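Local structure of trypsin-resistant surface T6 protein (Streptococcus pyogenes serotype M6, 4P0D) at residues I26-Y31 and K72-E77; I150-T155 and V194-S199; N241-S246 and I259-V264. The protein probably serves as the backbone pilin of the group A streptococcal pilus, the T6 surface antigen, built as a three-domain shaft subunit with isopeptide cross-linking. The protein carries 1 engineered substitution. One frame throughout, in Å; residues are numbered along the deposited sequence.

In the fold
Contact 1 comes first along the chain, within the T6 antigen Ig-like domain, where strand 20-31 meets the approach to strand 75-79 close to helix 56-68. Contacts 2 and 3 follow round the Cna-B-like module, to which strand 139-155 is tied by its isopeptide bond, with centres about 47 and 49 Å from that of contact 1 and nearest atoms about 30 Å away. Contacts 2 and 3 lie about 7 Å apart between centres and touch: strands 192-197 and 242-247 pair antiparallel, and Tyr261 of contact 3 reaches Asp196 of contact 2. The three sample two modules of an elongated pilin, one beside the bulge of strand 20-31, two round the isopeptide cross-link.

Contact 1: I26-Y31 and K72-E77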
ATOM      1  N   ILE A  26       6.594 -29.188 -28.027  1.00 18.50           N
ATOM      2  CA  ILE A  26       6.827 -28.375 -29.224  1.00 19.90           C
ATOM      3  C   ILE A  26       7.678 -29.078 -30.278  1.00 20.82           C
ATOM      4  O   ILE A  26       7.830 -28.560 -31.384  1.00 21.23           O
ATOM      5  CB  ILE A  26       7.528 -27.040 -28.869  1.00 19.33           C
ATOM      6  CG1 ILE A  26       8.819 -27.289 -28.090  1.00 19.74           C
ATOM      7  CG2 ILE A  26       6.576 -26.171 -28.062  1.00 19.28           C
ATOM      8  CD1 ILE A  26       9.839 -26.168 -28.203  1.00 20.43           C
ATOM      9  N   GLY A  27       8.244 -30.239 -29.932  1.00 22.56           N
ATOM     10  CA  GLY A  27       9.108 -31.007 -30.847  1.00 22.39           C
ATOM     11  C   GLY A  27       8.825 -32.497 -30.709  1.00 24.53           C
ATOM     12  O   GLY A  27       9.010 -33.066 -29.622  1.00 22.36           O
ATOM     13  N   GLU A  28       8.348 -33.111 -31.801  1.00 24.81           N
ATOM     14  CA  GLU A  28       8.132 -34.559 -31.882  1.00 27.71           C
ATOM     15  C   GLU A  28       9.376 -35.235 -32.442  1.00 27.55           C
ATOM     16  O   GLU A  28       9.932 -34.806 -33.471  1.00 26.70           O
ATOM     17  CB  GLU A  28       6.941 -34.910 -32.801  1.00 30.67           C
ATOM     18  CG  GLU A  28       5.579 -34.747 -32.156  1.00 32.35           C
ATOM     19  CD  GLU A  28       4.412 -35.209 -33.042  1.00 34.52           C
ATOM     20  OE1 GLU A  28       4.547 -35.261 -34.288  1.00 34.37           O
ATOM     21  OE2 GLU A  28       3.333 -35.507 -32.484  1.00 34.90           O
ATOM     22  N   GLY A  29       9.809 -36.298 -31.774  1.00 27.29           N
ATOM     23  CA  GLY A  29      10.879 -37.144 -32.305  1.00 26.66           C
ATOM     24  C   GLY A  29      10.350 -37.983 -33.466  1.00 27.32           C
ATOM     25  O   GLY A  29       9.357 -38.706 -33.311  1.00 26.76           O
ATOM     26  N   VAL A  30      11.000 -37.887 -34.625  1.00 26.07           N
ATOM     27  CA  VAL A  30      10.596 -38.678 -35.796  1.00 25.63           C
ATOM     28  C   VAL A  30      11.499 -39.890 -35.935  1.00 25.76           C
ATOM     29  O   VAL A  30      12.717 -39.769 -36.054  1.00 23.63           O
ATOM     30  CB  VAL A  30      10.647 -37.866 -37.112  1.00 25.37           C
ATOM     31  CG1 VAL A  30       9.981 -38.641 -38.255  1.00 25.65           C
ATOM     32  CG2 VAL A  30       9.965 -36.527 -36.937  1.00 25.28           C
ATOM     33  N   TYR A  31      10.883 -41.066 -35.932  1.00 26.22           N
ATOM     34  CA  TYR A  31      11.599 -42.299 -36.136  1.00 27.92           C
ATOM     35  C   TYR A  31      11.222 -42.883 -37.510  1.00 29.53           C
ATOM     36  O   TYR A  31      10.247 -42.445 -38.135  1.00 31.49           O
ATOM     37  CB  TYR A  31      11.229 -43.277 -35.022  1.00 28.15           C
ATOM     38  CG  TYR A  31      11.635 -42.861 -33.610  1.00 27.77           C
ATOM     39  CD1 TYR A  31      10.898 -41.919 -32.875  1.00 27.82           C
ATOM     40  CD2 TYR A  31      12.738 -43.447 -32.993  1.00 28.01           C
ATOM     41  CE1 TYR A  31      11.274 -41.561 -31.574  1.00 27.38           C
ATOM     42  CE2 TYR A  31      13.118 -43.106 -31.705  1.00 28.00           C
ATOM     43  CZ  TYR A  31      12.398 -42.166 -30.993  1.00 27.69           C
ATOM     44  OH  TYR A  31      12.838 -41.873 -29.719  1.00 25.44           O
ATOM     45  N   LYS A  72       0.567 -24.313 -31.652  1.00 25.32           N
ATOM     46  CA  LYS A  72      -0.202 -25.372 -31.005  1.00 24.32           C
ATOM     47  C   LYS A  72       0.762 -26.496 -30.652  1.00 24.58           C
ATOM     48  O   LYS A  72       1.387 -27.098 -31.531  1.00 23.97           O
ATOM     49  CB  LYS A  72      -1.357 -25.879 -31.880  1.00 25.54           C
ATOM     50  N   PRO A  73       0.902 -26.783 -29.352  1.00 23.97           N
ATOM     51  CA  PRO A  73       1.790 -27.874 -29.007  1.00 23.91           C
ATOM     52  C   PRO A  73       1.160 -29.205 -29.394  1.00 22.61           C
ATOM     53  O   PRO A  73      -0.057 -29.300 -29.541  1.00 21.49           O
ATOM     54  CB  PRO A  73       1.941 -27.744 -27.488  1.00 24.34           C
ATOM     55  CG  PRO A  73       0.712 -27.058 -27.032  1.00 25.45           C
ATOM     56  CD  PRO A  73       0.085 -26.351 -28.209  1.00 24.82           C
ATOM     57  N   PHE A  74       1.998 -30.217 -29.578  1.00 23.58           N
ATOM     58  CA  PHE A  74       1.511 -31.559 -29.912  1.00 23.56           C
ATOM     59  C   PHE A  74       0.799 -32.214 -28.745  1.00 23.58           C
ATOM     60  O   PHE A  74      -0.054 -33.078 -28.931  1.00 22.41           O
ATOM     61  CB  PHE A  74       2.665 -32.435 -30.330  1.00 22.92           C
ATOM     62  CG  PHE A  74       3.358 -31.950 -31.552  1.00 23.30           C
ATOM     63  CD1 PHE A  74       2.825 -32.218 -32.809  1.00 23.64           C
ATOM     64  CD2 PHE A  74       4.539 -31.233 -31.461  1.00 22.71           C
ATOM     65  CE1 PHE A  74       3.464 -31.770 -33.953  1.00 24.44           C
ATOM     66  CE2 PHE A  74       5.177 -30.788 -32.603  1.00 24.40           C
ATOM     67  CZ  PHE A  74       4.641 -31.059 -33.851  1.00 23.79           C
ATOM     68  N   SER A  75       1.186 -31.837 -27.534  1.00 23.60           N
ATOM     69  CA  SER A  75       0.506 -32.318 -26.347  1.00 23.51           C
ATOM     70  C   SER A  75       0.808 -31.384 -25.194  1.00 23.31           C
ATOM     71  O   SER A  75       1.778 -30.626 -25.240  1.00 21.58           O
ATOM     72  CB  SER A  75       0.944 -33.751 -26.008  1.00 24.77           C
ATOM     73  OG  SER A  75       2.311 -33.788 -25.660  1.00 26.43           O
ATOM     74  N   THR A  76      -0.056 -31.432 -24.187  1.00 24.17           N
ATOM     75  CA  THR A  76       0.096 -30.660 -22.964  1.00 25.03           C
ATOM     76  C   THR A  76       0.090 -31.616 -21.784  1.00 25.53           C
ATOM     77  O   THR A  76      -0.843 -32.411 -21.655  1.00 25.84           O
ATOM     78  CB  THR A  76      -1.075 -29.691 -22.796  1.00 26.50           C
ATOM     79  OG1 THR A  76      -1.185 -28.888 -23.968  1.00 26.19           O
ATOM     80  CG2 THR A  76      -0.872 -28.789 -21.575  1.00 27.31           C
ATOM     81  N   GLU A  77       1.116 -31.530 -20.930  1.00 25.62           N
ATOM     82  CA  GLU A  77       1.219 -32.378 -19.717  1.00 25.78           C
ATOM     83  C   GLU A  77       1.237 -31.561 -18.433  1.00 25.08           C
ATOM     84  O   GLU A  77       1.920 -30.528 -18.333  1.00 22.94           O
ATOM     85  CB  GLU A  77       2.514 -33.193 -19.726  1.00 26.71           C
ATOM     86  CG  GLU A  77       2.794 -33.960 -21.004  1.00 28.05           C
ATOM     87  CD  GLU A  77       1.858 -35.120 -21.222  1.00 29.27           C
ATOM     88  OE1 GLU A  77       1.221 -35.607 -20.255  1.00 29.75           O
ATOM     89  OE2 GLU A  77       1.760 -35.542 -22.386  1.00 31.15           O
TER
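Glu28 and Phe74 both set CG beside the backbone N and anti to the carbonyl carbon (chi1 -80° and -62°), which sends each side chain out from its own backbone to meet the other. Beyond CG the Glu28 chain stays extended and passes over one face of the Phe74 ring. Its CG sits 3.6 Å from the ring centroid of Phe74, nearly straight above the middle, as a CH-pi contact. The carboxylate then lies down on the same aromatic surface, its plane only 15° from that of the ring. Glu28 OE2 is 3.3 Å from Phe74 CD1, while Glu28 OE1 drifts toward Phe74 CE1 at 3.7 Å. It is a stacked arrangement, in which the glutamate meets Phe74 through its methylene and the flat of its acid group.

The ring also has an edge in use. Phe74 CE2 abuts the backbone where the strand is kinked, 3.7 Å from Ile26 O, and the carbonyl carbon of Ile26 lies in the ring plane. Ile26 and Gly27 both pair with Val95 across the sheet, which makes a classic beta bulge, and it is the flank of this bulge that Phe74 lies against. The backbones come close too: the CA atoms of Ile26 and Pro73 are 5.1 Å apart.

The Ile26 side chain points the other way, into the domain, against Val95 and Ile97 of strand 94-101 and Ile62 and Ile66 of helix 56-68. Glu28 also touches Lys42 on strand 38-43, and Pro73 leans on Tyr24. Phe74 sits on the loop leading into strand 75-79, which pairs antiparallel with strand 20-31, itself bordered by strands 38-43 and 94-101.

Contact 2: I150-T155 and V194-S199; sequences ITKKVT and VSDNMS
Lys152 and Asp196 come at each other from opposite directions across the interior of an Ig-like domain, and they meet at an intramolecular isopeptide bond: Lys152 NZ is covalently joined to CG of Asn278. The lysine belongs to strand 139-155 and its asparagine partner to strand 276-285, so the link ties two strands together from the inside. Asp196, on strand 192-197, lies beside the link, as does the acidic residue that accompanies such bonds in other Gram-positive pilins, where it is thought to assist their formation.

The two backbones stand well apart, 10.1 Å between the CA atoms of Lys152 and Asp196, and the side chains cover the gap. Lys152 starts with CG swung away from the backbone N (chi1 -177°), then bends at chi3 (81°), which carries its end round to the aspartate. There NZ of Lys152 donates to OD2 of Asp196 at 3.0 Å with a moderately straight N-H...O angle of 153°, taken on the syn lone pair, the side of the other oxygen. The aliphatic part of the lysine runs near the same oxygen, with Lys152 CD 3.7 Å from Asp196 OD2.

Both carboxylate oxygens are buried and occupied. OD2 is shared with the hydroxyl of Tyr261, which also touches the lysine chain, while OD1 bonds the backbone N of Lys279, the residue just after the linked asparagine. With both ends engaged, the carboxylate can hardly rotate. The backbone N of Asn197 adds a weak bond to Asp196 OD1, at 2.8 Å.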
ATOM      1  N   ILE A 150       6.794  -4.998  -1.827  1.00 16.27           N
ATOM      2  CA  ILE A 150       6.526  -3.583  -1.651  1.00 16.94           C
ATOM      3  C   ILE A 150       6.523  -3.310  -0.159  1.00 17.36           C
ATOM      4  O   ILE A 150       5.948  -4.088   0.596  1.00 17.29           O
ATOM      5  CB  ILE A 150       5.189  -3.171  -2.284  1.00 17.42           C
ATOM      6  CG1 ILE A 150       4.977  -1.664  -2.164  1.00 17.78           C
ATOM      7  CG2 ILE A 150       4.010  -3.904  -1.654  1.00 18.35           C
ATOM      8  CD1 ILE A 150       3.695  -1.204  -2.825  1.00 18.28           C
ATOM      9  N   THR A 151       7.173  -2.217   0.242  1.00 16.76           N
ATOM     10  CA  THR A 151       7.274  -1.810   1.645  1.00 17.47           C
ATOM     11  C   THR A 151       6.870  -0.348   1.754  1.00 17.17           C
ATOM     12  O   THR A 151       7.400   0.491   1.020  1.00 16.11           O
ATOM     13  CB  THR A 151       8.719  -1.962   2.164  1.00 17.94           C
ATOM     14  OG1 THR A 151       9.163  -3.296   1.946  1.00 18.51           O
ATOM     15  CG2 THR A 151       8.835  -1.664   3.657  1.00 18.45           C
ATOM     16  N   LYS A 152       5.929  -0.055   2.650  1.00 16.81           N
ATOM     17  CA  LYS A 152       5.497   1.304   2.884  1.00 16.97           C
ATOM     18  C   LYS A 152       5.875   1.778   4.279  1.00 16.75           C
ATOM     19  O   LYS A 152       5.721   1.055   5.269  1.00 15.57           O
ATOM     20  CB  LYS A 152       3.993   1.458   2.687  1.00 17.47           C
ATOM     21  CG  LYS A 152       3.539   2.909   2.862  1.00 17.28           C
ATOM     22  CD  LYS A 152       2.247   3.252   2.157  1.00 17.99           C
ATOM     23  CE  LYS A 152       1.042   2.801   2.964  1.00 17.94           C
ATOM     24  NZ  LYS A 152      -0.210   3.556   2.671  1.00 17.27           N
ATOM     25  N   LYS A 153       6.355   3.014   4.341  1.00 16.80           N
ATOM     26  CA  LYS A 153       6.694   3.648   5.587  1.00 17.66           C
ATOM     27  C   LYS A 153       5.988   5.002   5.695  1.00 16.71           C
ATOM     28  O   LYS A 153       5.647   5.617   4.683  1.00 15.51           O
ATOM     29  CB  LYS A 153       8.201   3.860   5.672  1.00 19.77           C
ATOM     30  CG  LYS A 153       9.038   2.608   5.907  1.00 22.08           C
ATOM     31  CD  LYS A 153      10.511   2.996   5.820  1.00 24.36           C
ATOM     32  CE  LYS A 153      11.444   1.795   5.776  1.00 26.51           C
ATOM     33  NZ  LYS A 153      11.931   1.408   7.131  1.00 27.89           N
ATOM     34  N   VAL A 154       5.780   5.446   6.932  1.00 15.90           N
ATOM     35  CA  VAL A 154       5.192   6.741   7.211  1.00 16.37           C
ATOM     36  C   VAL A 154       6.009   7.469   8.275  1.00 16.10           C
ATOM     37  O   VAL A 154       6.517   6.858   9.212  1.00 14.70           O
ATOM     38  CB  VAL A 154       3.690   6.661   7.590  1.00 17.01           C
ATOM     39  CG1 VAL A 154       3.447   5.905   8.890  1.00 17.66           C
ATOM     40  CG2 VAL A 154       3.082   8.051   7.663  1.00 17.55           C
ATOM     41  N   THR A 155       6.168   8.777   8.086  1.00 15.73           N
ATOM     42  CA  THR A 155       6.793   9.613   9.101  1.00 15.65           C
ATOM     43  C   THR A 155       5.943  10.859   9.276  1.00 15.27           C
ATOM     44  O   THR A 155       5.020  11.088   8.498  1.00 14.87           O
ATOM     45  CB  THR A 155       8.215   9.996   8.702  1.00 16.47           C
ATOM     46  OG1 THR A 155       8.185  10.692   7.442  1.00 16.17           O
ATOM     47  CG2 THR A 155       9.091   8.719   8.607  1.00 16.93           C
ATOM     48  N   VAL A 194       1.940   0.593  -9.722  1.00 14.07           N
ATOM     49  CA  VAL A 194       1.844   0.947  -8.295  1.00 14.84           C
ATOM     50  C   VAL A 194       0.586   1.775  -7.988  1.00 15.96           C
ATOM     51  O   VAL A 194       0.202   2.680  -8.754  1.00 15.35           O
ATOM     52  CB  VAL A 194       3.148   1.640  -7.807  1.00 15.12           C
ATOM     53  CG1 VAL A 194       3.044   2.050  -6.332  1.00 14.97           C
ATOM     54  CG2 VAL A 194       4.342   0.712  -8.030  1.00 14.95           C
ATOM     55  N   SER A 195      -0.099   1.407  -6.896  1.00 17.01           N
ATOM     56  CA  SER A 195      -1.300   2.115  -6.452  1.00 18.06           C
ATOM     57  C   SER A 195      -1.278   2.364  -4.945  1.00 17.98           C
ATOM     58  O   SER A 195      -0.661   1.617  -4.180  1.00 17.53           O
ATOM     59  CB  SER A 195      -2.572   1.326  -6.788  1.00 19.34           C
ATOM     60  OG  SER A 195      -2.528   0.747  -8.084  1.00 21.23           O
ATOM     61  N   ASP A 196      -1.956   3.430  -4.530  1.00 17.66           N
ATOM     62  CA  ASP A 196      -2.347   3.607  -3.131  1.00 16.80           C
ATOM     63  C   ASP A 196      -3.650   4.364  -3.094  1.00 17.45           C
ATOM     64  O   ASP A 196      -3.982   5.104  -4.029  1.00 16.05           O
ATOM     65  CB  ASP A 196      -1.254   4.331  -2.340  1.00 16.60           C
ATOM     66  CG  ASP A 196      -1.331   4.083  -0.825  1.00 15.95           C
ATOM     67  OD1 ASP A 196      -2.306   3.505  -0.330  1.00 15.84           O
ATOM     68  OD2 ASP A 196      -0.410   4.522  -0.115  1.00 16.11           O
ATOM     69  N   ASN A 197      -4.426   4.117  -2.041  1.00 17.96           N
ATOM     70  CA  ASN A 197      -5.597   4.924  -1.743  1.00 19.99           C
ATOM     71  C   ASN A 197      -5.666   5.128  -0.235  1.00 19.56           C
ATOM     72  O   ASN A 197      -5.561   4.187   0.551  1.00 19.22           O
ATOM     73  CB  ASN A 197      -6.882   4.273  -2.260  1.00 21.61           C
ATOM     74  CG  ASN A 197      -8.043   5.272  -2.398  1.00 23.18           C
ATOM     75  OD1 ASN A 197      -7.906   6.344  -2.985  1.00 23.54           O
ATOM     76  ND2 ASN A 197      -9.199   4.900  -1.883  1.00 24.79           N
ATOM     77  N   MET A 198      -5.801   6.376   0.152  1.00 20.26           N
ATOM     78  CA  MET A 198      -5.817   6.749   1.556  1.00 21.40           C
ATOM     79  C   MET A 198      -7.228   6.584   2.090  1.00 19.01           C
ATOM     80  O   MET A 198      -8.191   6.881   1.386  1.00 19.14           O
ATOM     81  CB  MET A 198      -5.403   8.211   1.697  1.00 23.15           C
ATOM     82  CG  MET A 198      -3.991   8.541   1.251  1.00 26.72           C
ATOM     83  SD  MET A 198      -2.822   8.127   2.545  1.00 33.90           S
ATOM     84  CE  MET A 198      -1.319   8.189   1.576  1.00 33.68           C
ATOM     85  N   SER A 199      -7.359   6.146   3.337  1.00 18.10           N
ATOM     86  CA  SER A 199      -8.675   6.126   3.994  1.00 18.59           C
ATOM     87  C   SER A 199      -9.184   7.560   4.117  1.00 18.68           C
ATOM     88  O   SER A 199      -8.412   8.523   3.949  1.00 17.06           O
ATOM     89  CB  SER A 199      -8.595   5.472   5.374  1.00 18.65           C
ATOM     90  OG  SER A 199      -7.617   6.128   6.161  1.00 19.18           O
TER

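Contact 3: N241-S246 and I259-V264; sequences NGFNLS and ISYKAV
Phe243 drives its edge into the face of Tyr261: Phe243 CE1 stands 3.6 Å from Tyr261 CE1, offset toward the rim of the tyrosine ring. The centroids of the Phe243 and Tyr261 rings are 5.0 Å apart and the planes make 70°, a T-shaped pair. Each residue holds CG between its backbone N and carbonyl carbon (chi1 70° for Phe243), and the rings meet crosswise midway between the strands. Next to them the tips of Leu245 and Ile259 point at each other, with Leu245 CD1 4.0 Å from Ile259 CD1. Phe243 CZ reaches Ile259 CG2 at 4.3 Å, joining the two pairs.

Strands 242-247 and 258-265 belong to opposite walls of the Ig-like beta-sandwich of the Cna-B-like module; the axes of their short segments approach to 10.0 Å and run nearly antiparallel (165°), and these four buried side chains meet in the layer between them. Further out, Val194 and Asp196 of the neighbouring strand 192-197 press on Ile259 and Phe243, respectively. Leu209 and Val211 of strand 202-213 back Ile259 and Leu245. Leu176 and Met198 also touch Tyr261, whose hydroxyl is held by the Asp196 carboxylate.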
ATOM      1  N   ASN A 241      -8.720   8.956  -3.624  1.00 17.39           N
ATOM      2  CA  ASN A 241      -7.890   9.618  -2.618  1.00 16.29           C
ATOM      3  C   ASN A 241      -6.493   9.011  -2.671  1.00 15.89           C
ATOM      4  O   ASN A 241      -5.967   8.522  -1.663  1.00 15.16           O
ATOM      5  CB  ASN A 241      -8.527   9.420  -1.244  1.00 16.14           C
ATOM      6  CG  ASN A 241      -7.961  10.343  -0.182  1.00 15.14           C
ATOM      7  OD1 ASN A 241      -7.450  11.411  -0.466  1.00 14.14           O
ATOM      8  ND2 ASN A 241      -8.085   9.928   1.057  1.00 15.71           N
ATOM      9  N   GLY A 242      -5.912   8.997  -3.875  1.00 15.07           N
ATOM     10  CA  GLY A 242      -4.645   8.313  -4.097  1.00 14.30           C
ATOM     11  C   GLY A 242      -4.211   8.426  -5.550  1.00 13.89           C
ATOM     12  O   GLY A 242      -4.514   9.417  -6.221  1.00 14.23           O
ATOM     13  N   PHE A 243      -3.513   7.401  -6.029  1.00 13.05           N
ATOM     14  CA  PHE A 243      -2.915   7.419  -7.345  1.00 12.54           C
ATOM     15  C   PHE A 243      -2.697   6.021  -7.905  1.00 12.80           C
ATOM     16  O   PHE A 243      -2.623   5.033  -7.161  1.00 11.71           O
ATOM     17  CB  PHE A 243      -1.564   8.130  -7.302  1.00 12.39           C
ATOM     18  CG  PHE A 243      -0.498   7.368  -6.565  1.00 12.41           C
ATOM     19  CD1 PHE A 243      -0.365   7.490  -5.179  1.00 12.08           C
ATOM     20  CD2 PHE A 243       0.370   6.512  -7.249  1.00 12.35           C
ATOM     21  CE1 PHE A 243       0.607   6.780  -4.498  1.00 12.24           C
ATOM     22  CE2 PHE A 243       1.343   5.806  -6.563  1.00 12.65           C
ATOM     23  CZ  PHE A 243       1.458   5.932  -5.187  1.00 12.33           C
ATOM     24  N   ASN A 244      -2.562   5.981  -9.225  1.00 13.53           N
ATOM     25  CA  ASN A 244      -1.988   4.850  -9.939  1.00 14.08           C
ATOM     26  C   ASN A 244      -0.754   5.346 -10.672  1.00 14.34           C
ATOM     27  O   ASN A 244      -0.730   6.476 -11.164  1.00 15.28           O
ATOM     28  CB  ASN A 244      -2.979   4.238 -10.921  1.00 14.38           C
ATOM     29  CG  ASN A 244      -4.187   3.627 -10.230  1.00 14.52           C
ATOM     30  OD1 ASN A 244      -4.050   2.955  -9.230  1.00 15.89           O
ATOM     31  ND2 ASN A 244      -5.369   3.892 -10.749  1.00 15.08           N
ATOM     32  N   LEU A 245       0.282   4.522 -10.691  1.00 15.29           N
ATOM     33  CA  LEU A 245       1.527   4.852 -11.363  1.00 15.38           C
ATOM     34  C   LEU A 245       2.027   3.586 -12.081  1.00 15.46           C
ATOM     35  O   LEU A 245       2.395   2.591 -11.449  1.00 14.19           O
ATOM     36  CB  LEU A 245       2.564   5.391 -10.372  1.00 16.36           C
ATOM     37  CG  LEU A 245       3.613   6.357 -10.935  1.00 17.21           C
ATOM     38  CD1 LEU A 245       4.577   6.825  -9.863  1.00 18.18           C
ATOM     39  CD2 LEU A 245       4.367   5.720 -12.077  1.00 17.66           C
ATOM     40  N   SER A 246       2.015   3.629 -13.407  1.00 15.37           N
ATOM     41  CA  SER A 246       2.461   2.504 -14.207  1.00 16.25           C
ATOM     42  C   SER A 246       3.846   2.830 -14.709  1.00 16.77           C
ATOM     43  O   SER A 246       4.032   3.851 -15.375  1.00 18.26           O
ATOM     44  CB  SER A 246       1.501   2.247 -15.384  1.00 15.82           C
ATOM     45  OG  SER A 246       1.953   1.163 -16.184  1.00 15.83           O
ATOM     46  N   ILE A 259       9.231   6.017  -4.295  1.00 17.78           N
ATOM     47  CA  ILE A 259       8.082   6.889  -4.436  1.00 16.79           C
ATOM     48  C   ILE A 259       7.787   7.532  -3.078  1.00 16.88           C
ATOM     49  O   ILE A 259       7.772   6.839  -2.065  1.00 18.77           O
ATOM     50  CB  ILE A 259       6.844   6.086  -4.926  1.00 16.42           C
ATOM     51  CG1 ILE A 259       7.152   5.356  -6.244  1.00 16.35           C
ATOM     52  CG2 ILE A 259       5.608   6.971  -5.092  1.00 15.97           C
ATOM     53  CD1 ILE A 259       5.957   4.618  -6.803  1.00 16.96           C
ATOM     54  N   SER A 260       7.533   8.835  -3.067  1.00 16.44           N
ATOM     55  CA  SER A 260       7.112   9.524  -1.861  1.00 16.27           C
ATOM     56  C   SER A 260       5.863  10.353  -2.110  1.00 14.52           C
ATOM     57  O   SER A 260       5.598  10.782  -3.236  1.00 14.38           O
ATOM     58  CB  SER A 260       8.256  10.391  -1.330  1.00 16.82           C
ATOM     59  OG  SER A 260       9.275   9.517  -0.928  1.00 19.02           O
ATOM     60  N   TYR A 261       5.077  10.545  -1.060  1.00 13.57           N
ATOM     61  CA  TYR A 261       3.886  11.384  -1.138  1.00 13.57           C
ATOM     62  C   TYR A 261       3.378  11.742   0.250  1.00 13.85           C
ATOM     63  O   TYR A 261       3.782  11.150   1.244  1.00 13.15           O
ATOM     64  CB  TYR A 261       2.787  10.722  -1.962  1.00 13.38           C
ATOM     65  CG  TYR A 261       2.567   9.261  -1.664  1.00 13.54           C
ATOM     66  CD1 TYR A 261       3.362   8.276  -2.249  1.00 13.72           C
ATOM     67  CD2 TYR A 261       1.550   8.855  -0.801  1.00 14.11           C
ATOM     68  CE1 TYR A 261       3.152   6.925  -1.980  1.00 14.03           C
ATOM     69  CE2 TYR A 261       1.337   7.516  -0.525  1.00 13.92           C
ATOM     70  CZ  TYR A 261       2.122   6.560  -1.118  1.00 14.11           C
ATOM     71  OH  TYR A 261       1.874   5.229  -0.834  1.00 15.08           O
ATOM     72  N   LYS A 262       2.498  12.727   0.306  1.00 13.92           N
ATOM     73  CA  LYS A 262       2.014  13.228   1.573  1.00 14.50           C
ATOM     74  C   LYS A 262       0.520  13.207   1.636  1.00 13.65           C
ATOM     75  O   LYS A 262      -0.140  13.290   0.610  1.00 14.20           O
ATOM     76  CB  LYS A 262       2.469  14.660   1.747  1.00 15.90           C
ATOM     77  CG  LYS A 262       3.956  14.809   1.983  1.00 18.08           C
ATOM     78  CD  LYS A 262       4.235  16.296   2.046  1.00 20.50           C
ATOM     79  CE  LYS A 262       5.671  16.625   2.348  1.00 23.49           C
ATOM     80  NZ  LYS A 262       5.737  18.126   2.363  1.00 26.18           N
ATOM     81  N   ALA A 263      -0.011  13.148   2.850  1.00 13.05           N
ATOM     82  CA  ALA A 263      -1.403  13.385   3.089  1.00 13.10           C
ATOM     83  C   ALA A 263      -1.586  14.145   4.397  1.00 13.37           C
ATOM     84  O   ALA A 263      -0.713  14.119   5.260  1.00 14.03           O
ATOM     85  CB  ALA A 263      -2.177  12.086   3.093  1.00 13.67           C
ATOM     86  N   VAL A 264      -2.706  14.848   4.539  0.50 13.48           N
ATOM     87  CA  VAL A 264      -2.967  15.625   5.756  0.50 13.17           C
ATOM     88  C   VAL A 264      -4.229  15.141   6.477  0.50 13.32           C
ATOM     89  O   VAL A 264      -5.286  14.949   5.859  0.50 13.20           O
ATOM     90  CB  VAL A 264      -3.113  17.126   5.450  0.50 13.16           C
ATOM     91  CG1 VAL A 264      -4.337  17.367   4.591  0.50 13.08           C
ATOM     92  CG2 VAL A 264      -3.193  17.927   6.742  0.50 12.96           C
TER